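Local coordinates for protein cell death-related nuclease 4 (Caenorhabditis elegans, PDB 5DK5) that degrades RNA and DNA from the 3' end as a DEDDh-family exonuclease that probably uses magnesium, and takes part in apoptotic DNA degradation, at residues B[117-122]-B[147-152]; B[129-134]-B[249-254]; B[215-220]-B[255-260]; B[219-224]-B[270-275]. All coordinates share one frame; numbering follows the deposited sequence.

Interaction 1: residues B[117-122]-B[147-152]; sequences AFVCDS and QYINLY. With IPA (isopropyl alcohol), chain L.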
loop_
_atom_site.group_PDB
_atom_site.type_symbol
_atom_site.label_atom_id
_atom_site.label_comp_id
_atom_site.label_asym_id
_atom_site.label_seq_id
_atom_site.Cartn_x
_atom_site.Cartn_y
_atom_site.Cartn_z
ATOM N N ALA B 117 17.065 -29.785 1.194
ATOM C CA ALA B 117 16.391 -28.973 2.203
ATOM C C ALA B 117 16.695 -27.494 2.005
ATOM O O ALA B 117 17.771 -27.127 1.531
ATOM C CB ALA B 117 16.805 -29.412 3.595
ATOM N N PHE B 118 15.735 -26.652 2.372
ATOM C CA PHE B 118 15.903 -25.212 2.256
ATOM C C PHE B 118 16.593 -24.641 3.490
ATOM O O PHE B 118 16.378 -25.111 4.606
ATOM C CB PHE B 118 14.551 -24.528 2.040
ATOM C CG PHE B 118 13.948 -24.801 0.696
ATOM C CD1 PHE B 118 14.335 -24.067 -0.411
ATOM C CD2 PHE B 118 13.002 -25.799 0.535
ATOM C CE1 PHE B 118 13.787 -24.319 -1.653
ATOM C CE2 PHE B 118 12.451 -26.056 -0.704
ATOM C CZ PHE B 118 12.844 -25.316 -1.799
ATOM N N VAL B 119 17.428 -23.632 3.267
ATOM C CA VAL B 119 18.130 -22.941 4.340
ATOM C C VAL B 119 17.711 -21.476 4.367
ATOM O O VAL B 119 17.648 -20.822 3.324
ATOM C CB VAL B 119 19.657 -23.035 4.167
ATOM C CG1 VAL B 119 20.375 -22.347 5.322
ATOM C CG2 VAL B 119 20.088 -24.494 4.056
ATOM N N CYS B 120 17.421 -20.972 5.562
ATOM C CA CYS B 120 17.028 -19.579 5.742
ATOM C C CYS B 120 17.752 -19.005 6.953
ATOM O O CYS B 120 18.310 -19.750 7.760
ATOM C CB CYS B 120 15.512 -19.462 5.911
ATOM S SG CYS B 120 14.553 -20.176 4.553
ATOM N N ASP B 121 17.747 -17.681 7.077
ATOM C CA ASP B 121 18.422 -17.023 8.190
ATOM C C ASP B 121 17.492 -16.877 9.395
ATOM O O ASP B 121 17.915 -16.431 10.459
ATOM C CB ASP B 121 18.952 -15.655 7.758
ATOM C CG ASP B 121 17.847 -14.671 7.438
ATOM O OD1 ASP B 121 16.746 -15.106 7.039
ATOM O OD2 ASP B 121 18.087 -13.455 7.580
ATOM N N SER B 122 16.231 -17.258 9.223
ATOM C CA SER B 122 15.266 -17.235 10.319
ATOM C C SER B 122 14.029 -18.044 9.948
ATOM O O SER B 122 13.955 -18.620 8.865
ATOM C CB SER B 122 14.868 -15.797 10.671
ATOM O OG SER B 122 14.106 -15.205 9.633
ATOM N N GLN B 147 9.558 -28.456 6.468
ATOM C CA GLN B 147 10.802 -28.803 7.142
ATOM C C GLN B 147 11.919 -27.992 6.501
ATOM O O GLN B 147 11.960 -27.841 5.281
ATOM C CB GLN B 147 11.092 -30.303 7.053
ATOM C CG GLN B 147 11.291 -30.839 5.637
ATOM C CD GLN B 147 11.896 -32.231 5.615
ATOM O OE1 GLN B 147 12.755 -32.531 4.784
ATOM N NE2 GLN B 147 11.453 -33.089 6.528
ATOM N N TYR B 148 12.810 -27.449 7.321
ATOM C CA TYR B 148 13.866 -26.591 6.802
ATOM C C TYR B 148 14.970 -26.369 7.824
ATOM O O TYR B 148 14.890 -26.845 8.957
ATOM C CB TYR B 148 13.286 -25.244 6.364
ATOM C CG TYR B 148 12.618 -24.478 7.480
ATOM C CD1 TYR B 148 11.269 -24.653 7.758
ATOM C CD2 TYR B 148 13.334 -23.574 8.251
ATOM C CE1 TYR B 148 10.653 -23.953 8.777
ATOM C CE2 TYR B 148 12.729 -22.868 9.271
ATOM C CZ TYR B 148 11.388 -23.062 9.529
ATOM O OH TYR B 148 10.777 -22.364 10.545
ATOM N N ILE B 149 15.996 -25.639 7.403
ATOM C CA ILE B 149 17.156 -25.364 8.237
ATOM C C ILE B 149 17.211 -23.893 8.627
ATOM O O ILE B 149 17.464 -23.027 7.789
ATOM C CB ILE B 149 18.463 -25.750 7.515
ATOM C CG1 ILE B 149 18.398 -27.220 7.082
ATOM C CG2 ILE B 149 19.670 -25.479 8.418
ATOM C CD1 ILE B 149 19.652 -27.750 6.420
ATOM N N ASN B 150 16.963 -23.619 9.902
ATOM C CA ASN B 150 17.144 -22.283 10.450
ATOM C C ASN B 150 18.619 -22.091 10.779
ATOM O O ASN B 150 19.107 -22.583 11.795
ATOM C CB ASN B 150 16.274 -22.087 11.692
ATOM C CG ASN B 150 16.258 -20.650 12.178
ATOM O OD1 ASN B 150 17.225 -19.908 12.011
ATOM N ND2 ASN B 150 15.151 -20.251 12.787
ATOM N N LEU B 151 19.328 -21.381 9.907
ATOM C CA LEU B 151 20.777 -21.276 10.020
ATOM C C LEU B 151 21.199 -20.485 11.253
ATOM O O LEU B 151 22.259 -20.737 11.826
ATOM C CB LEU B 151 21.364 -20.627 8.765
ATOM C CG LEU B 151 22.880 -20.768 8.601
ATOM C CD1 LEU B 151 23.265 -22.219 8.373
ATOM C CD2 LEU B 151 23.380 -19.905 7.457
ATOM N N TYR B 152 20.371 -19.526 11.659
ATOM C CA TYR B 152 20.686 -18.692 12.812
ATOM C C TYR B 152 20.592 -19.501 14.097
ATOM O O TYR B 152 21.298 -19.232 15.070
ATOM C CB TYR B 152 19.749 -17.488 12.888
ATOM C CG TYR B 152 20.112 -16.519 13.989
ATOM C CD1 TYR B 152 21.147 -15.611 13.822
ATOM C CD2 TYR B 152 19.424 -16.514 15.195
ATOM C CE1 TYR B 152 21.488 -14.724 14.822
ATOM C CE2 TYR B 152 19.757 -15.628 16.203
ATOM C CZ TYR B 152 20.789 -14.736 16.011
ATOM O OH TYR B 152 21.127 -13.852 17.010
HETATM C C1 IPA L . 15.937 -17.200 15.430
HETATM C C2 IPA L . 15.185 -16.597 14.266
HETATM C C3 IPA L . 14.725 -15.199 14.619
HETATM O O2 IPA L . 14.060 -17.394 13.989
HETATM O O HOH W 1 13.208 -28.093 2.856
#
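Strands 117-120 and 147-150 run parallel, their short axes 4.8 Å apart at an angle of 35°, and three backbone bonds lace them: Ile149 N to Phe118 O, Cys120 N to Ile149 O at 3.0 Å, and Leu151 N to Cys120 O. The last carries the pairing one residue past the strand, into the first turn of helix 151-161. At the other end a water accepts from Phe118 N and lies within bonding distance of Gln147 O.

On one face, Val119 and Ile149 lie side by side. With CG1 anti to its backbone N (chi1 -178°), Val119 sends CG2 to Ile149 CB at 4.0 Å and CG1 to Leu151 CB at 4.0 Å, so both branches of this beta-branched residue are used. Ala117 CB adds a looser touch on Ile149 CD1. The opposite face holds Cys120 and Asn150. Asn150 is the N-cap of the helix: its OD1 takes a hydrogen bond from Lys153 N and a weak one from Tyr152 N, while ND2 donates to Glu216 and to O2 of an isopropanol molecule at 3.3 Å. A short amide with both donor and acceptor suits a strand that turns straight into a helix. Tyr152 CB rests 3.2 Å from Asp121 O.

Asp121, just past strand 116-120, has its side chain about 5 Å from that of magnesium ligand Asp25. The contact closes the beta-alpha-beta unit of strand 116-120, helix 124-136 and strand 147-150. Strand 20-28 borders it on one side and strand 216-219 on the other, while Leu151 packs on helix 191-207 and Tyr152 on helix 172-179.

Interaction 2: residues B[129-134]-B[249-254]; sequences IAQYQM and VLPLVV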
loop_
_atom_site.group_PDB
_atom_site.type_symbol
_atom_site.label_atom_id
_atom_site.label_comp_id
_atom_site.label_asym_id
_atom_site.label_seq_id
_atom_site.Cartn_x
_atom_site.Cartn_y
_atom_site.Cartn_z
ATOM N N ILE B 129 6.069 -15.807 6.059
ATOM C CA ILE B 129 5.905 -15.276 4.709
ATOM C C ILE B 129 5.327 -16.312 3.751
ATOM O O ILE B 129 4.337 -16.046 3.070
ATOM C CB ILE B 129 7.247 -14.752 4.155
ATOM C CG1 ILE B 129 7.703 -13.548 4.982
ATOM C CG2 ILE B 129 7.123 -14.386 2.668
ATOM C CD1 ILE B 129 9.070 -12.996 4.610
ATOM N N ALA B 130 5.944 -17.487 3.690
ATOM C CA ALA B 130 5.459 -18.528 2.797
ATOM C C ALA B 130 4.040 -18.920 3.185
ATOM O O ALA B 130 3.137 -18.891 2.355
ATOM C CB ALA B 130 6.375 -19.738 2.822
ATOM N N GLN B 131 3.839 -19.253 4.456
ATOM C CA GLN B 131 2.538 -19.720 4.931
ATOM C C GLN B 131 1.411 -18.735 4.603
ATOM O O GLN B 131 0.337 -19.135 4.148
ATOM C CB GLN B 131 2.583 -19.970 6.441
ATOM C CG GLN B 131 1.821 -21.207 6.873
ATOM C CD GLN B 131 1.680 -21.326 8.377
ATOM O OE1 GLN B 131 0.676 -21.835 8.874
ATOM N NE2 GLN B 131 2.688 -20.866 9.112
ATOM N N TYR B 132 1.659 -17.448 4.827
ATOM C CA TYR B 132 0.641 -16.426 4.602
ATOM C C TYR B 132 0.359 -16.240 3.115
ATOM O O TYR B 132 -0.796 -16.112 2.706
ATOM C CB TYR B 132 1.069 -15.095 5.219
ATOM C CG TYR B 132 -0.013 -14.041 5.179
ATOM C CD1 TYR B 132 -1.053 -14.054 6.095
ATOM C CD2 TYR B 132 0.005 -13.035 4.223
ATOM C CE1 TYR B 132 -2.045 -13.097 6.064
ATOM C CE2 TYR B 132 -0.984 -12.069 4.185
ATOM C CZ TYR B 132 -2.005 -12.106 5.107
ATOM O OH TYR B 132 -2.992 -11.148 5.071
ATOM N N GLN B 133 1.417 -16.225 2.310
ATOM C CA GLN B 133 1.276 -16.081 0.867
ATOM C C GLN B 133 0.528 -17.274 0.275
ATOM O O GLN B 133 -0.264 -17.117 -0.657
ATOM C CB GLN B 133 2.649 -15.933 0.206
ATOM C CG GLN B 133 2.609 -15.746 -1.305
ATOM C CD GLN B 133 1.891 -14.478 -1.718
ATOM O OE1 GLN B 133 2.387 -13.370 -1.504
ATOM N NE2 GLN B 133 0.714 -14.632 -2.312
ATOM N N MET B 134 0.777 -18.463 0.820
ATOM C CA MET B 134 0.097 -19.673 0.363
ATOM C C MET B 134 -1.404 -19.561 0.605
ATOM O O MET B 134 -2.207 -20.042 -0.192
ATOM C CB MET B 134 0.645 -20.915 1.072
ATOM C CG MET B 134 2.060 -21.322 0.673
ATOM S SD MET B 134 2.305 -21.664 -1.072
ATOM C CE MET B 134 4.056 -22.027 -1.055
ATOM N N VAL B 249 -2.689 -16.860 14.562
ATOM C CA VAL B 249 -3.457 -16.721 13.330
ATOM C C VAL B 249 -3.083 -17.798 12.317
ATOM O O VAL B 249 -3.954 -18.481 11.779
ATOM C CB VAL B 249 -3.246 -15.333 12.693
ATOM C CG1 VAL B 249 -3.919 -15.251 11.319
ATOM C CG2 VAL B 249 -3.780 -14.250 13.613
ATOM N N LEU B 250 -1.788 -17.942 12.057
ATOM C CA LEU B 250 -1.319 -18.916 11.079
ATOM C C LEU B 250 -1.577 -20.336 11.585
ATOM O O LEU B 250 -1.323 -20.630 12.754
ATOM C CB LEU B 250 0.165 -18.712 10.786
ATOM C CG LEU B 250 0.528 -17.362 10.164
ATOM C CD1 LEU B 250 2.033 -17.169 10.145
ATOM C CD2 LEU B 250 -0.039 -17.243 8.755
ATOM N N PRO B 251 -2.087 -21.222 10.710
ATOM C CA PRO B 251 -2.441 -22.582 11.147
ATOM C C PRO B 251 -1.252 -23.435 11.592
ATOM O O PRO B 251 -1.373 -24.158 12.579
ATOM C CB PRO B 251 -3.101 -23.192 9.903
ATOM C CG PRO B 251 -2.625 -22.369 8.763
ATOM C CD PRO B 251 -2.454 -20.990 9.303
ATOM N N LEU B 252 -0.133 -23.362 10.876
ATOM C CA LEU B 252 1.030 -24.185 11.201
ATOM C C LEU B 252 1.997 -23.453 12.127
ATOM O O LEU B 252 2.258 -22.261 11.963
ATOM C CB LEU B 252 1.758 -24.629 9.929
ATOM C CG LEU B 252 0.924 -25.418 8.915
ATOM C CD1 LEU B 252 1.784 -25.841 7.734
ATOM C CD2 LEU B 252 0.264 -26.633 9.555
ATOM N N VAL B 253 2.525 -24.200 13.092
ATOM C CA VAL B 253 3.413 -23.672 14.120
ATOM C C VAL B 253 4.821 -24.244 13.964
ATOM O O VAL B 253 4.993 -25.380 13.524
ATOM C CB VAL B 253 2.860 -23.999 15.530
ATOM C CG1 VAL B 253 3.978 -24.221 16.553
ATOM C CG2 VAL B 253 1.913 -22.902 15.991
ATOM N N VAL B 254 5.825 -23.451 14.330
ATOM C CA VAL B 254 7.206 -23.914 14.315
ATOM C C VAL B 254 7.435 -24.905 15.449
ATOM O O VAL B 254 7.114 -24.627 16.605
ATOM C CB VAL B 254 8.204 -22.744 14.449
ATOM C CG1 VAL B 254 9.634 -23.261 14.648
ATOM C CG2 VAL B 254 8.134 -21.844 13.230
#
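Gln131 reaches from its helix to the backbone of Leu252 and grips it twice. Its OE1 accepts from Leu252 N at 2.6 Å, a short bond with an N-H...O angle of 156°, and its NE2 donates to Leu252 O at 3.2 Å. The second bond is less well aligned, with an N-H...O angle of 147° and the donor tilted from the carbonyl plane. One primary amide thus serves both polar backbone groups of a residue just before strand 253-256, a task that suits glutamine, whose chain is extended beyond CG.

Apolar groups of residues 250-252 pack against this amide. Pro251 CD lies 3.3 Å from Gln131 OE1, Leu252 CB is also close to that oxygen, and Leu250 CB passes 3.7 Å from both OE1 and NE2. The next helix residue, Tyr132, offers its ring edge to Leu250 CD2 at 4.3 Å.

Farther out, Trp127 O takes a second bond from Gln131 NE2, fixing the amide's rotation, while Arg225 holds the carbonyls of Leu250 and Pro251 and Phe301 O receives the Tyr132 hydroxyl. The contact therefore ties helix 124-136 to the link between helix 239-249 and edge strand 253-256, with helix 300-305 against Tyr132 and strand 20-28 against Ile129 and Ala130.

Interaction 3: residues B[215-220]-B[255-260]; sequences NELLTC and TTIRAG. With ZN (zinc ion), chain I.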
loop_
_atom_site.group_PDB
_atom_site.type_symbol
_atom_site.label_atom_id
_atom_site.label_comp_id
_atom_site.label_asym_id
_atom_site.label_seq_id
_atom_site.Cartn_x
_atom_site.Cartn_y
_atom_site.Cartn_z
ATOM N N ASN B 215 16.355 -28.347 11.527
ATOM C CA ASN B 215 16.188 -28.111 12.960
ATOM C C ASN B 215 14.831 -27.501 13.308
ATOM O O ASN B 215 14.523 -27.287 14.481
ATOM C CB ASN B 215 17.311 -27.209 13.479
ATOM C CG ASN B 215 17.454 -25.930 12.677
ATOM O OD1 ASN B 215 16.636 -25.628 11.809
ATOM N ND2 ASN B 215 18.498 -25.166 12.973
ATOM N N GLU B 216 14.025 -27.221 12.287
ATOM C CA GLU B 216 12.679 -26.693 12.493
ATOM C C GLU B 216 11.672 -27.375 11.574
ATOM O O GLU B 216 11.950 -27.621 10.398
ATOM C CB GLU B 216 12.653 -25.178 12.269
ATOM C CG GLU B 216 13.340 -24.385 13.375
ATOM C CD GLU B 216 13.056 -22.895 13.304
ATOM O OE1 GLU B 216 12.348 -22.460 12.371
ATOM O OE2 GLU B 216 13.540 -22.155 14.187
ATOM N N LEU B 217 10.505 -27.684 12.135
ATOM C CA LEU B 217 9.416 -28.317 11.403
ATOM C C LEU B 217 8.133 -27.518 11.598
ATOM O O LEU B 217 7.962 -26.853 12.619
ATOM C CB LEU B 217 9.204 -29.756 11.874
ATOM C CG LEU B 217 10.435 -30.656 11.988
ATOM C CD1 LEU B 217 10.092 -31.899 12.790
ATOM C CD2 LEU B 217 10.958 -31.034 10.615
ATOM N N LEU B 218 7.237 -27.589 10.618
ATOM C CA LEU B 218 5.929 -26.956 10.724
ATOM C C LEU B 218 4.851 -28.005 10.973
ATOM O O LEU B 218 4.611 -28.876 10.135
ATOM C CB LEU B 218 5.612 -26.156 9.459
ATOM C CG LEU B 218 6.519 -24.959 9.157
ATOM C CD1 LEU B 218 5.958 -24.168 7.982
ATOM C CD2 LEU B 218 6.692 -24.056 10.375
ATOM N N THR B 219 4.213 -27.912 12.138
ATOM C CA THR B 219 3.178 -28.857 12.545
ATOM C C THR B 219 1.836 -28.149 12.704
ATOM O O THR B 219 1.776 -26.922 12.766
ATOM C CB THR B 219 3.540 -29.554 13.868
ATOM O OG1 THR B 219 3.676 -28.576 14.906
ATOM C CG2 THR B 219 4.844 -30.329 13.727
ATOM N N CYS B 220 0.766 -28.935 12.790
ATOM C CA CYS B 220 -0.592 -28.399 12.768
ATOM C C CYS B 220 -1.114 -27.974 14.138
ATOM O O CYS B 220 -2.126 -27.279 14.227
ATOM C CB CYS B 220 -1.549 -29.436 12.177
ATOM S SG CYS B 220 -1.605 -30.997 13.098
ATOM N N THR B 255 7.987 -26.064 15.102
ATOM C CA THR B 255 8.324 -27.090 16.082
ATOM C C THR B 255 9.802 -27.437 15.985
ATOM O O THR B 255 10.264 -27.967 14.976
ATOM C CB THR B 255 7.490 -28.368 15.881
ATOM O OG1 THR B 255 6.095 -28.043 15.933
ATOM C CG2 THR B 255 7.803 -29.397 16.955
ATOM N N THR B 256 10.534 -27.124 17.045
ATOM C CA THR B 256 11.941 -27.474 17.138
ATOM C C THR B 256 12.118 -28.985 17.092
ATOM O O THR B 256 11.360 -29.724 17.722
ATOM C CB THR B 256 12.564 -26.914 18.439
ATOM O OG1 THR B 256 13.052 -25.587 18.204
ATOM C CG2 THR B 256 13.714 -27.795 18.954
ATOM N N ILE B 257 13.104 -29.437 16.325
ATOM C CA ILE B 257 13.555 -30.821 16.402
ATOM C C ILE B 257 15.033 -30.839 16.777
ATOM O O ILE B 257 15.870 -30.234 16.110
ATOM C CB ILE B 257 13.322 -31.598 15.086
ATOM C CG1 ILE B 257 13.980 -32.978 15.176
ATOM C CG2 ILE B 257 13.852 -30.827 13.882
ATOM C CD1 ILE B 257 13.450 -33.973 14.182
ATOM N N ARG B 258 15.336 -31.532 17.867
ATOM C CA ARG B 258 16.673 -31.532 18.443
ATOM C C ARG B 258 17.685 -32.202 17.521
ATOM O O ARG B 258 17.323 -32.990 16.651
ATOM C CB ARG B 258 16.650 -32.229 19.802
ATOM C CG ARG B 258 15.712 -31.574 20.810
ATOM C CD ARG B 258 15.192 -32.578 21.825
ATOM N NE ARG B 258 16.268 -33.200 22.589
ATOM C CZ ARG B 258 16.814 -32.683 23.685
ATOM N NH1 ARG B 258 16.394 -31.519 24.165
ATOM N NH2 ARG B 258 17.788 -33.333 24.306
ATOM N N ALA B 259 18.959 -31.877 17.717
ATOM C CA ALA B 259 20.020 -32.418 16.880
ATOM C C ALA B 259 20.130 -33.931 17.048
ATOM O O ALA B 259 20.129 -34.442 18.168
ATOM C CB ALA B 259 21.341 -31.752 17.211
ATOM N N GLY B 260 20.220 -34.637 15.924
ATOM C CA GLY B 260 20.353 -36.083 15.928
ATOM C C GLY B 260 19.019 -36.808 15.905
ATOM O O GLY B 260 18.978 -38.037 15.866
HETATM ZN ZN ZN I . -0.472 -32.196 11.411
#
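Leu217 and Thr255 form the firm centre of this antiparallel contact. They are a hydrogen-bonded pair, Thr255 N reaching Leu217 O at 2.6 Å and Leu217 N reaching Thr255 O at 2.9 Å. Beyond them the hydroxyls of Thr219 and Thr255 meet at 2.7 Å, either able to donate, with the two side chains crossing at about a right angle. Thr219 OG1 sits between its backbone N and carbonyl carbon (chi1 61°), and this also brings CG2 to 3.4 Å from Thr255 OG1. Threonine fits here because its beta-branch keeps to extended backbone while giving both a hydroxyl and a methyl.

Ile257 extends the apolar patch: its CG2 meets Leu217 CG at 3.9 Å. The pairing is less regular here. Ile257 N bonds Asn215 O at 3.2 Å, but from 57° above the carbonyl plane. Thr256, paired non-hydrogen-bonded with Glu216, is exposed, its hydroxyl held by Lys153; from Ile257 on the chain leaves the strand, and Arg258 to Gly260 are exposed.

Within the fold, strand 216-219 lies between strand 147-150 and edge strand 253-256. Toward strand 147-150, Asn215 and Glu216 both face Tyr148 in a classic beta bulge, and Asn215 OD1 and Glu216 OE2 bond Asn150. Met266 covers Leu217 and Ile257; past Thr219 the strand delivers Cys220 to the zinc ion.

Interaction 4: residues B[219-224]-B[270-275]; sequences TCCASW and CRYCRK. With ZN (zinc ion), chain I.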
loop_
_atom_site.group_PDB
_atom_site.type_symbol
_atom_site.label_atom_id
_atom_site.label_comp_id
_atom_site.label_asym_id
_atom_site.label_seq_id
_atom_site.Cartn_x
_atom_site.Cartn_y
_atom_site.Cartn_z
ATOM N N THR B 219 4.213 -27.912 12.138
ATOM C CA THR B 219 3.178 -28.857 12.545
ATOM C C THR B 219 1.836 -28.149 12.704
ATOM O O THR B 219 1.776 -26.922 12.766
ATOM C CB THR B 219 3.540 -29.554 13.868
ATOM O OG1 THR B 219 3.676 -28.576 14.906
ATOM C CG2 THR B 219 4.844 -30.329 13.727
ATOM N N CYS B 220 0.766 -28.935 12.790
ATOM C CA CYS B 220 -0.592 -28.399 12.768
ATOM C C CYS B 220 -1.114 -27.974 14.138
ATOM O O CYS B 220 -2.126 -27.279 14.227
ATOM C CB CYS B 220 -1.549 -29.436 12.177
ATOM S SG CYS B 220 -1.605 -30.997 13.098
ATOM N N CYS B 221 -0.437 -28.395 15.202
ATOM C CA CYS B 221 -0.943 -28.170 16.552
ATOM C C CYS B 221 0.168 -28.026 17.585
ATOM O O CYS B 221 1.263 -28.564 17.422
ATOM C CB CYS B 221 -1.876 -29.316 16.954
ATOM S SG CYS B 221 -2.603 -29.152 18.599
ATOM N N ALA B 222 -0.134 -27.288 18.651
ATOM C CA ALA B 222 0.791 -27.106 19.764
ATOM C C ALA B 222 0.011 -26.829 21.046
ATOM O O ALA B 222 -1.024 -26.167 21.019
ATOM C CB ALA B 222 1.758 -25.974 19.473
ATOM N N SER B 223 0.513 -27.336 22.166
ATOM C CA SER B 223 -0.181 -27.200 23.442
ATOM C C SER B 223 -0.164 -25.762 23.963
ATOM O O SER B 223 -1.061 -25.354 24.697
ATOM C CB SER B 223 0.438 -28.131 24.486
ATOM O OG SER B 223 -0.264 -28.047 25.714
ATOM N N TRP B 224 0.856 -24.998 23.584
ATOM C CA TRP B 224 1.004 -23.637 24.092
ATOM C C TRP B 224 0.056 -22.644 23.411
ATOM O O TRP B 224 0.001 -21.476 23.797
ATOM C CB TRP B 224 2.455 -23.163 23.942
ATOM C CG TRP B 224 2.997 -23.226 22.548
ATOM C CD1 TRP B 224 3.719 -24.243 21.995
ATOM C CD2 TRP B 224 2.872 -22.225 21.530
ATOM N NE1 TRP B 224 4.047 -23.940 20.697
ATOM C CE2 TRP B 224 3.539 -22.708 20.386
ATOM C CE3 TRP B 224 2.259 -20.971 21.474
ATOM C CZ2 TRP B 224 3.610 -21.979 19.201
ATOM C CZ3 TRP B 224 2.329 -20.250 20.296
ATOM C CH2 TRP B 224 3.000 -20.757 19.176
ATOM N N CYS B 270 3.541 -34.888 8.815
ATOM C CA CYS B 270 3.449 -33.960 9.932
ATOM C C CYS B 270 3.887 -34.658 11.211
ATOM O O CYS B 270 3.418 -35.752 11.523
ATOM C CB CYS B 270 2.028 -33.419 10.084
ATOM S SG CYS B 270 1.789 -32.472 11.602
ATOM N N ARG B 271 4.793 -34.024 11.943
ATOM C CA ARG B 271 5.357 -34.623 13.144
ATOM C C ARG B 271 4.300 -34.811 14.230
ATOM O O ARG B 271 4.394 -35.735 15.037
ATOM C CB ARG B 271 6.506 -33.761 13.674
ATOM C CG ARG B 271 7.668 -34.550 14.249
ATOM C CD ARG B 271 8.323 -35.418 13.197
ATOM N NE ARG B 271 8.303 -36.832 13.571
ATOM C CZ ARG B 271 8.083 -37.843 12.734
ATOM N NH1 ARG B 271 7.843 -37.629 11.445
ATOM N NH2 ARG B 271 8.098 -39.087 13.194
ATOM N N TYR B 272 3.293 -33.942 14.245
ATOM C CA TYR B 272 2.277 -33.986 15.289
ATOM C C TYR B 272 1.203 -35.040 15.010
ATOM O O TYR B 272 1.097 -36.031 15.733
ATOM C CB TYR B 272 1.621 -32.613 15.455
ATOM C CG TYR B 272 0.767 -32.513 16.695
ATOM C CD1 TYR B 272 -0.559 -32.920 16.684
ATOM C CD2 TYR B 272 1.292 -32.023 17.883
ATOM C CE1 TYR B 272 -1.340 -32.838 17.817
ATOM C CE2 TYR B 272 0.518 -31.937 19.021
ATOM C CZ TYR B 272 -0.797 -32.346 18.984
ATOM O OH TYR B 272 -1.570 -32.258 20.118
ATOM N N CYS B 273 0.413 -34.824 13.962
ATOM C CA CYS B 273 -0.735 -35.682 13.675
ATOM C C CYS B 273 -0.344 -36.948 12.916
ATOM O O CYS B 273 -1.170 -37.840 12.723
ATOM C CB CYS B 273 -1.785 -34.908 12.875
ATOM S SG CYS B 273 -1.271 -34.452 11.208
ATOM N N ARG B 274 0.913 -37.015 12.486
ATOM C CA ARG B 274 1.447 -38.194 11.807
ATOM C C ARG B 274 0.640 -38.563 10.564
ATOM O O ARG B 274 0.485 -39.740 10.239
ATOM C CB ARG B 274 1.503 -39.381 12.775
ATOM C CG ARG B 274 2.533 -39.227 13.880
ATOM C CD ARG B 274 3.950 -39.363 13.337
ATOM N NE ARG B 274 4.945 -38.806 14.249
ATOM C CZ ARG B 274 5.482 -39.464 15.274
ATOM N NH1 ARG B 274 5.126 -40.714 15.540
ATOM N NH2 ARG B 274 6.381 -38.861 16.039
ATOM N N LYS B 275 0.130 -37.548 9.875
ATOM C CA LYS B 275 -0.568 -37.746 8.611
ATOM C C LYS B 275 0.163 -37.015 7.493
ATOM O O LYS B 275 0.942 -36.096 7.748
ATOM C CB LYS B 275 -2.018 -37.267 8.711
ATOM C CG LYS B 275 -2.875 -38.130 9.623
ATOM C CD LYS B 275 -4.358 -37.851 9.443
ATOM C CE LYS B 275 -4.744 -36.477 9.965
ATOM N NZ LYS B 275 -6.217 -36.264 9.914
HETATM ZN ZN ZN I . -0.472 -32.196 11.411
#
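Metal coordination dominates: Cys220 SG at 2.4 Å, Cys270 SG at 2.3 Å and Cys273 SG at 2.4 Å bind one zinc ion, and Cys280 supplies the fourth thiolate. Cys270 and Cys273 are the two cysteines of a Cys-x-x-Cys element. Cys270 puts its sulfur anti to the backbone N (chi1 171°) whereas Cys273 tucks its own between N and carbonyl carbon (chi1 67°), so the two sulfurs converge on the metal from a tight turn.

Weak N-H...S bonds support the turn. The amides of Tyr272 and Cys273 both point at Cys270 SG, and Lys275 N approaches Cys273 SG, while Cys270 N bonds Lys275 O to close the loop's base.

Aromatic contacts bring in the next residue along. Cys221 CB stands over the face of the Tyr272 ring, 3.7 Å from its centroid and 14° off the normal, a CH-pi contact; Cys221 SG comes 3.6 Å from Tyr272 OH. Cysteine is small enough to sit over the ring, and its sulfur makes an oblique sulfur-aromatic contact. Apolar packing completes the joint, with Thr219 CG2 on Arg271 CB at 3.8 Å and Thr219 CB near Tyr272 CB.

Four cysteine ligands, with small apolar and aromatic groups about them, are consistent with a structural rather than a catalytic zinc site. Backbone N-H groups directed at the sulfurs would probably spread the thiolates' negative charge, and the metal fastens two otherwise irregular loops together.

How the interactions relate
Interactions 1 and 3 meet in one sheet, strands 147-150 and 216-219 being neighbours: Asn150 N lies 2.8 Å from Asn215 OD1, a probable hydrogen bond, with centres about 11 Å apart. Interaction 2 ties the loop leading into strand 253-256 to helix 124-136, and Val253 N continues the sheet to Thr219 O at 2.8 Å. Interactions 3 and 4 share Thr219 and Cys220, so the residue just past the strand, Cys220, is a zinc ligand in both, and Leu252 of interaction 2 packs beside Cys220. Interaction 1 borders the magnesium site: the Asp121 side chain is about 5 Å from that of magnesium ligand Asp25 and about 4 Å from bound MES.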